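Pyridoxamine 5-phosphate-dependent dehydrase (Escherichia coli, PDB 3B8X) catalyses the pyridoxal phosphate-dependent removal of the C3' hydroxyl from GDP-4-keto-6-deoxy-D-mannose, a step in the biosynthesis of the O-antigen sugar L-colitose. Local coordinates at residues Met29-Phe43 with Arg252-Leu265. The protein carries 1 engineered substitution. Numbering follows the deposited sequence. Where two conformers were deposited one is given.
Sequences MFTMGEYVKQYETQF and RPLEMSGAIGIEQL. With G4M ([(2R,3S,4R,5R)-5-(2-amino-6-oxo-1,6-dihydro-9H-purin-9-yl)-3,4-dihydroxytetrahydrofuran-2-yl]methyl (2R,3S,4S,5S,6R)-3,4-dihydroxy-5-[({3-hydroxy-2-methyl-5-[(phosphonooxy)methyl]pyridin-4-yl}methyl)amino]-6-methyltetrahydro-2H-pyran-2-yl dihydrogen diphosphate), chain G.
Ala259 CB lies over one face of the Tyr35 ring, a CH-pi contact 4.2 Å from the ring centroid and 24° off the normal, while Glu255 CG and Ile262 CD1 meet the edge of that ring in its plane. The Tyr39 ring has Gly261 O at its edge, and its CE1 comes to 3.4 Å from Gly261 CA. A third flat group, the Arg252 guanidinium, carries Thr31 CG2 over the centre of one face, with O2G of the bound GDP-sugar–cofactor adduct at its edge; its NE is salt-bridged to Glu196 of the second subunit. The Glu255 carboxylate, planted across the start of helix 34-43, is gripped by three backbone N-H groups. Gly33 N (2.7 Å) and Val36 N reach Glu255 OE1 from opposite faces of its plane, and Tyr35 N binds Glu255 OE2 at 3.0 Å, likewise well out of the carboxylate plane. With CG anti to the backbone N (chi1 -173°), the bend at chi2 turns the carboxylate onto the first N-H groups of helix 34-43, whose dipole would probably stabilise its negative charge. Glu255 N in turn donates to Phe30 O (2.9 Å), and a water links Glu255 OE2 with Met29 O. Glu255 thus joins the start of its own helix both to the guanine-binding loop and to the start of helix 34-43. The same loop holds the guanine: Phe30 N donates to O6 of the adduct at 2.8 Å. Farther along, Tyr35 and Tyr39 act as knobs in holes that share Gly258 and Ile262; at Gly258 the backbones close to 4.2 Å between its CA and Val36 CA, consistent with an axis separation of 7.3 Å and a crossing angle of 37°. Around this pair, Val36, Tyr39 and Pro253 rest on Met54 of strand 51-55, Phe43 packs against strand 198-202, and helix 15-27 touches Phe30, Tyr35 and Met256.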
loop_
_atom_site.group_PDB
_atom_site.type_symbol
_atom_site.label_atom_id
_atom_site.label_comp_id
_atom_site.label_asym_id
_atom_site.label_seq_id
_atom_site.Cartn_x
_atom_site.Cartn_y
_atom_site.Cartn_z
ATOM N N MET B 29 -4.823 18.532 -10.100
ATOM C CA MET B 29 -5.496 17.505 -9.305
ATOM C C MET B 29 -4.688 16.213 -9.464
ATOM O O MET B 29 -4.678 15.565 -10.518
ATOM C CB MET B 29 -6.961 17.291 -9.687
ATOM C CG MET B 29 -7.552 15.978 -9.137
ATOM S SD MET B 29 -7.806 15.871 -7.331
ATOM C CE MET B 29 -8.643 17.440 -7.002
ATOM N N PHE B 30 -3.971 15.875 -8.396
ATOM C CA PHE B 30 -3.083 14.723 -8.362
ATOM C C PHE B 30 -3.624 13.480 -7.675
ATOM O O PHE B 30 -3.206 12.343 -7.943
ATOM C CB PHE B 30 -1.755 15.173 -7.728
ATOM C CG PHE B 30 -1.119 16.324 -8.467
ATOM C CD1 PHE B 30 -1.221 17.616 -7.985
ATOM C CD2 PHE B 30 -0.592 16.134 -9.740
ATOM C CE1 PHE B 30 -0.720 18.692 -8.722
ATOM C CE2 PHE B 30 -0.080 17.211 -10.483
ATOM C CZ PHE B 30 -0.157 18.485 -9.975
ATOM N N THR B 31 -4.565 13.697 -6.780
ATOM C CA THR B 31 -5.105 12.591 -6.029
ATOM C C THR B 31 -6.052 11.856 -6.908
ATOM O O THR B 31 -6.751 12.473 -7.698
ATOM C CB THR B 31 -5.907 13.092 -4.826
ATOM O OG1 THR B 31 -5.001 13.764 -3.947
ATOM C CG2 THR B 31 -6.545 11.915 -4.106
ATOM N N MET B 32 -6.127 10.547 -6.685
ATOM C CA MET B 32 -7.058 9.663 -7.372
ATOM C C MET B 32 -8.365 10.398 -7.705
ATOM O O MET B 32 -9.086 10.880 -6.806
ATOM C CB MET B 32 -7.355 8.470 -6.449
ATOM C CG MET B 32 -8.056 7.349 -7.172
ATOM S SD MET B 32 -8.620 6.127 -5.957
ATOM C CE MET B 32 -9.935 6.963 -5.034
ATOM N N GLY B 33 -8.687 10.445 -8.998
ATOM C CA GLY B 33 -9.916 11.092 -9.449
ATOM C C GLY B 33 -10.428 10.531 -10.791
ATOM O O GLY B 33 -10.607 9.314 -11.008
ATOM N N GLU B 34 -10.661 11.473 -11.684
ATOM C CA GLU B 34 -11.241 11.257 -12.991
ATOM C C GLU B 34 -10.454 10.415 -13.980
ATOM O O GLU B 34 -11.009 9.487 -14.581
ATOM C CB GLU B 34 -11.588 12.624 -13.604
ATOM C CG GLU B 34 -12.966 13.111 -13.201
ATOM C CD GLU B 34 -13.936 11.953 -13.024
ATOM O OE1 GLU B 34 -14.210 11.241 -14.018
ATOM O OE2 GLU B 34 -14.409 11.741 -11.886
ATOM N N TYR B 35 -9.155 10.658 -14.085
ATOM C CA TYR B 35 -8.334 9.799 -14.945
ATOM C C TYR B 35 -8.341 8.344 -14.455
ATOM O O TYR B 35 -8.417 7.432 -15.260
ATOM C CB TYR B 35 -6.903 10.337 -15.105
ATOM C CG TYR B 35 -6.807 11.563 -15.992
ATOM C CD1 TYR B 35 -6.479 12.815 -15.461
ATOM C CD2 TYR B 35 -7.038 11.487 -17.368
ATOM C CE1 TYR B 35 -6.452 13.958 -16.258
ATOM C CE2 TYR B 35 -6.937 12.630 -18.184
ATOM C CZ TYR B 35 -6.671 13.860 -17.617
ATOM O OH TYR B 35 -6.621 15.005 -18.397
ATOM N N VAL B 36 -8.251 8.121 -13.136
ATOM C CA VAL B 36 -8.273 6.766 -12.616
ATOM C C VAL B 36 -9.628 6.127 -12.946
ATOM O O VAL B 36 -9.713 4.977 -13.348
ATOM C CB VAL B 36 -8.087 6.738 -11.067
ATOM C CG1 VAL B 36 -8.469 5.346 -10.508
ATOM C CG2 VAL B 36 -6.655 7.142 -10.718
ATOM N N LYS B 37 -10.688 6.900 -12.760
ATOM C CA LYS B 37 -12.022 6.415 -13.023
ATOM C C LYS B 37 -12.121 5.990 -14.481
ATOM O O LYS B 37 -12.639 4.922 -14.785
ATOM C CB LYS B 37 -13.056 7.508 -12.705
ATOM C CG LYS B 37 -13.276 7.793 -11.235
ATOM C CD LYS B 37 -14.766 7.864 -10.914
ATOM C CE LYS B 37 -15.304 9.288 -10.980
ATOM N NZ LYS B 37 -15.826 9.663 -12.337
ATOM N N GLN B 38 -11.666 6.859 -15.373
ATOM C CA GLN B 38 -11.706 6.607 -16.801
ATOM C C GLN B 38 -10.893 5.345 -17.112
ATOM O O GLN B 38 -11.299 4.455 -17.885
ATOM C CB GLN B 38 -11.016 7.781 -17.471
ATOM C CG GLN B 38 -11.325 7.989 -18.931
ATOM C CD GLN B 38 -10.756 9.313 -19.420
ATOM O OE1 GLN B 38 -9.941 9.348 -20.356
ATOM N NE2 GLN B 38 -11.147 10.413 -18.751
ATOM N N TYR B 39 -9.688 5.301 -16.566
ATOM C CA TYR B 39 -8.849 4.125 -16.778
ATOM C C TYR B 39 -9.569 2.819 -16.339
ATOM O O TYR B 39 -9.473 1.775 -16.987
ATOM C CB TYR B 39 -7.626 4.291 -15.879
ATOM C CG TYR B 39 -6.694 3.123 -15.923
ATOM C CD1 TYR B 39 -5.920 2.862 -17.036
ATOM C CD2 TYR B 39 -6.551 2.302 -14.824
ATOM C CE1 TYR B 39 -5.017 1.782 -17.063
ATOM C CE2 TYR B 39 -5.661 1.238 -14.841
ATOM C CZ TYR B 39 -4.873 0.997 -15.945
ATOM O OH TYR B 39 -3.980 -0.058 -15.905
ATOM N N GLU B 40 -10.266 2.860 -15.219
ATOM C CA GLU B 40 -10.914 1.648 -14.729
ATOM C C GLU B 40 -11.986 1.234 -15.737
ATOM O O GLU B 40 -12.194 0.050 -16.016
ATOM C CB GLU B 40 -11.507 1.890 -13.339
ATOM C CG GLU B 40 -10.395 2.025 -12.238
ATOM C CD GLU B 40 -10.897 2.598 -10.885
ATOM O OE1 GLU B 40 -12.006 3.157 -10.852
ATOM O OE2 GLU B 40 -10.234 2.485 -9.818
ATOM N N THR B 41 -12.682 2.227 -16.269
ATOM C CA THR B 41 -13.751 1.975 -17.224
ATOM C C THR B 41 -13.145 1.299 -18.448
ATOM O O THR B 41 -13.612 0.254 -18.912
ATOM C CB THR B 41 -14.384 3.307 -17.622
ATOM O OG1 THR B 41 -15.145 3.802 -16.514
ATOM C CG2 THR B 41 -15.267 3.155 -18.859
ATOM N N GLN B 42 -12.043 1.858 -18.933
ATOM C CA GLN B 42 -11.384 1.261 -20.100
ATOM C C GLN B 42 -10.800 -0.124 -19.782
ATOM O O GLN B 42 -10.779 -1.015 -20.638
ATOM C CB GLN B 42 -10.290 2.210 -20.633
ATOM C CG GLN B 42 -10.360 2.519 -22.096
ATOM C CD GLN B 42 -11.734 2.273 -22.686
ATOM O OE1 GLN B 42 -12.697 3.001 -22.395
ATOM N NE2 GLN B 42 -11.829 1.247 -23.535
ATOM N N PHE B 43 -10.293 -0.275 -18.561
ATOM C CA PHE B 43 -9.647 -1.506 -18.114
ATOM C C PHE B 43 -10.650 -2.621 -18.170
ATOM O O PHE B 43 -10.375 -3.612 -18.840
ATOM C CB PHE B 43 -9.015 -1.331 -16.736
ATOM C CG PHE B 43 -7.915 -2.348 -16.407
ATOM C CD1 PHE B 43 -6.558 -2.050 -16.618
ATOM C CD2 PHE B 43 -8.244 -3.612 -15.897
ATOM C CE1 PHE B 43 -5.557 -2.983 -16.289
ATOM C CE2 PHE B 43 -7.244 -4.585 -15.617
ATOM C CZ PHE B 43 -5.919 -4.259 -15.785
ATOM N N ARG B 252 -4.536 3.822 -2.691
ATOM C CA ARG B 252 -4.988 4.506 -3.868
ATOM C C ARG B 252 -3.806 4.702 -4.833
ATOM O O ARG B 252 -2.661 4.815 -4.388
ATOM C CB ARG B 252 -5.521 5.885 -3.443
ATOM C CG ARG B 252 -6.808 5.869 -2.652
ATOM C CD ARG B 252 -7.248 7.297 -2.440
ATOM N NE ARG B 252 -6.318 8.128 -1.678
ATOM C CZ ARG B 252 -6.699 9.102 -0.856
ATOM N NH1 ARG B 252 -7.995 9.377 -0.709
ATOM N NH2 ARG B 252 -5.790 9.809 -0.185
ATOM N N PRO B 253 -4.067 4.714 -6.145
ATOM C CA PRO B 253 -2.995 4.965 -7.099
ATOM C C PRO B 253 -3.008 6.471 -7.277
ATOM O O PRO B 253 -3.956 7.137 -6.868
ATOM C CB PRO B 253 -3.524 4.357 -8.430
ATOM C CG PRO B 253 -5.051 4.282 -8.276
ATOM C CD PRO B 253 -5.373 4.473 -6.804
ATOM N N LEU B 254 -2.022 6.994 -8.000
ATOM C CA LEU B 254 -1.963 8.436 -8.265
ATOM C C LEU B 254 -2.763 8.777 -9.512
ATOM O O LEU B 254 -2.895 7.946 -10.411
ATOM C CB LEU B 254 -0.522 8.870 -8.459
ATOM C CG LEU B 254 0.267 8.805 -7.142
ATOM C CD1 LEU B 254 1.706 9.155 -7.383
ATOM C CD2 LEU B 254 -0.372 9.696 -6.111
ATOM N N GLU B 255 -3.251 10.015 -9.610
ATOM C CA GLU B 255 -3.971 10.395 -10.825
ATOM C C GLU B 255 -3.102 10.253 -12.107
ATOM O O GLU B 255 -3.578 9.936 -13.209
ATOM C CB GLU B 255 -4.499 11.812 -10.671
ATOM C CG GLU B 255 -5.375 12.166 -11.792
ATOM C CD GLU B 255 -6.809 11.640 -11.703
ATOM O OE1 GLU B 255 -7.104 10.499 -11.242
ATOM O OE2 GLU B 255 -7.685 12.385 -12.172
ATOM N N MET B 256 -1.796 10.481 -11.958
ATOM C CA MET B 256 -0.886 10.359 -13.070
ATOM C C MET B 256 -0.861 8.929 -13.576
ATOM O O MET B 256 -0.769 8.703 -14.791
ATOM C CB MET B 256 0.525 10.747 -12.634
ATOM C CG MET B 256 0.772 12.238 -12.719
ATOM S SD MET B 256 2.424 12.369 -12.060
ATOM C CE MET B 256 2.708 14.119 -11.924
ATOM N N SER B 257 -0.889 7.973 -12.650
ATOM C CA SER B 257 -0.839 6.582 -13.064
ATOM C C SER B 257 -2.044 6.208 -13.924
ATOM O O SER B 257 -1.933 5.437 -14.864
ATOM C CB SER B 257 -0.705 5.644 -11.892
ATOM O OG SER B 257 0.615 5.729 -11.386
ATOM N N GLY B 258 -3.203 6.729 -13.567
ATOM C CA GLY B 258 -4.426 6.454 -14.312
ATOM C C GLY B 258 -4.326 7.118 -15.702
ATOM O O GLY B 258 -4.678 6.519 -16.699
ATOM N N ALA B 259 -3.755 8.308 -15.790
ATOM C CA ALA B 259 -3.644 8.971 -17.082
ATOM C C ALA B 259 -2.730 8.210 -18.006
ATOM O O ALA B 259 -3.057 7.984 -19.170
ATOM C CB ALA B 259 -3.211 10.432 -16.953
ATOM N N ILE B 260 -1.580 7.827 -17.469
ATOM C CA ILE B 260 -0.600 7.107 -18.232
ATOM C C ILE B 260 -1.277 5.807 -18.677
ATOM O O ILE B 260 -1.081 5.338 -19.826
ATOM C CB ILE B 260 0.623 6.739 -17.359
ATOM C CG1 ILE B 260 1.421 7.989 -16.961
ATOM C CG2 ILE B 260 1.494 5.722 -18.062
ATOM C CD1 ILE B 260 2.316 7.865 -15.710
ATOM N N GLY B 261 -1.988 5.174 -17.739
ATOM C CA GLY B 261 -2.561 3.854 -18.041
ATOM C C GLY B 261 -3.502 3.857 -19.244
ATOM O O GLY B 261 -3.598 2.878 -19.978
ATOM N N ILE B 262 -4.259 4.934 -19.393
ATOM C CA ILE B 262 -5.238 5.011 -20.474
ATOM C C ILE B 262 -4.520 4.936 -21.814
ATOM O O ILE B 262 -4.987 4.287 -22.741
ATOM C CB ILE B 262 -5.926 6.373 -20.401
ATOM C CG1 ILE B 262 -6.935 6.356 -19.243
ATOM C CG2 ILE B 262 -6.462 6.767 -21.777
ATOM C CD1 ILE B 262 -7.235 7.757 -18.615
ATOM N N GLU B 263 -3.350 5.577 -21.855
ATOM C CA GLU B 263 -2.574 5.668 -23.074
ATOM C C GLU B 263 -2.057 4.279 -23.321
ATOM O O GLU B 263 -2.111 3.813 -24.438
ATOM C CB GLU B 263 -1.414 6.660 -22.914
ATOM C CG GLU B 263 -1.849 8.121 -22.827
ATOM C CD GLU B 263 -2.902 8.531 -23.862
ATOM O OE1 GLU B 263 -2.980 7.947 -24.971
ATOM O OE2 GLU B 263 -3.650 9.482 -23.566
ATOM N N GLN B 264 -1.581 3.630 -22.260
ATOM C CA GLN B 264 -1.008 2.275 -22.327
ATOM C C GLN B 264 -2.011 1.241 -22.851
ATOM O O GLN B 264 -1.662 0.405 -23.673
ATOM C CB GLN B 264 -0.450 1.868 -20.947
ATOM C CG GLN B 264 0.816 2.629 -20.515
ATOM C CD GLN B 264 2.076 2.210 -21.259
ATOM O OE1 GLN B 264 2.744 1.250 -20.876
ATOM N NE2 GLN B 264 2.415 2.944 -22.329
ATOM N N LEU B 265 -3.252 1.296 -22.377
ATOM C CA LEU B 265 -4.289 0.368 -22.804
ATOM C C LEU B 265 -4.477 0.455 -24.325
ATOM O O LEU B 265 -4.765 -0.539 -24.978
ATOM C CB LEU B 265 -5.624 0.607 -22.077
ATOM C CG LEU B 265 -5.648 0.264 -20.567
ATOM C CD1 LEU B 265 -6.970 0.481 -19.886
ATOM C CD2 LEU B 265 -5.287 -1.183 -20.308
HETATM O OP3 G4M G . -3.992 10.171 4.286
HETATM P PL G4M G . -2.676 9.309 4.588
HETATM O OP1 G4M G . -2.845 7.816 4.119
HETATM O OP2 G4M G . -1.357 9.946 3.933
HETATM O OP4 G4M G . -2.332 9.348 6.157
HETATM C C5B G4M G . -3.271 8.605 6.910
HETATM C C5L G4M G . -3.407 9.205 8.312
HETATM C C6L G4M G . -2.952 8.505 9.423
HETATM N N1L G4M G . -3.067 8.974 10.676
HETATM C C2L G4M G . -3.733 10.082 10.933
HETATM C C2A G4M G . -3.899 10.482 12.396
HETATM C C3L G4M G . -4.254 10.857 9.871
HETATM O O3L G4M G . -4.954 11.992 10.117
HETATM C C4L G4M G . -4.085 10.411 8.530
HETATM C C4A G4M G . -4.645 11.115 7.455
HETATM N N4A G4M G . -5.308 12.243 7.686
HETATM C C4G G4M G . -5.737 13.040 6.636
HETATM C C5G G4M G . -7.117 13.642 6.917
HETATM C C6G G4M G . -7.070 14.383 8.253
HETATM O O5G G4M G . -7.397 14.585 5.881
HETATM C C3G G4M G . -5.759 12.287 5.297
HETATM O O3G G4M G . -4.738 12.833 4.444
HETATM C C2G G4M G . -7.162 12.405 4.649
HETATM O O2G G4M G . -7.145 11.876 3.307
HETATM C C1G G4M G . -7.699 13.865 4.667
HETATM O O1G G4M G . -9.129 13.866 4.504
HETATM P P2 G4M G . -9.341 15.062 3.471
HETATM O O3P G4M G . -8.694 16.440 4.002
HETATM O O4P G4M G . -10.923 15.274 3.353
HETATM O OPP G4M G . -8.650 14.632 2.073
HETATM P P G4M G . -9.459 15.304 0.838
HETATM O O1P G4M G . -10.981 15.712 1.179
HETATM O O2P G4M G . -9.495 14.195 -0.328
HETATM O "O5'" G4M G . -8.643 16.586 0.248
HETATM C "C5'" G4M G . -8.666 17.684 1.158
HETATM C "C4'" G4M G . -8.940 18.989 0.398
HETATM O "O4'" G4M G . -7.880 19.286 -0.559
HETATM C "C3'" G4M G . -10.263 18.875 -0.420
HETATM O "O3'" G4M G . -10.966 20.120 -0.460
HETATM C "C2'" G4M G . -9.769 18.438 -1.817
HETATM O "O2'" G4M G . -10.606 18.985 -2.848
HETATM C "C1'" G4M G . -8.387 19.104 -1.897
HETATM N N9 G4M G . -7.476 18.288 -2.696
HETATM C C8 G4M G . -7.069 17.017 -2.404
HETATM N N7 G4M G . -6.249 16.624 -3.347
HETATM C C4 G4M G . -6.894 18.690 -3.850
HETATM C C5 G4M G . -6.097 17.621 -4.268
HETATM C C6 G4M G . -5.344 17.780 -5.455
HETATM O O6 G4M G . -4.606 16.907 -5.859
HETATM N N3 G4M G . -6.941 19.807 -4.562
HETATM C C2 G4M G . -6.245 19.937 -5.665
HETATM N N1 G4M G . -5.440 18.944 -6.123
HETATM N N2 G4M G . -6.314 21.111 -6.365
HETATM O O HOH W 1 -6.612 14.792 -12.835
HETATM O O HOH W 2 -0.951 12.346 -9.590
HETATM O O HOH W 3 -4.226 9.301 -5.081
#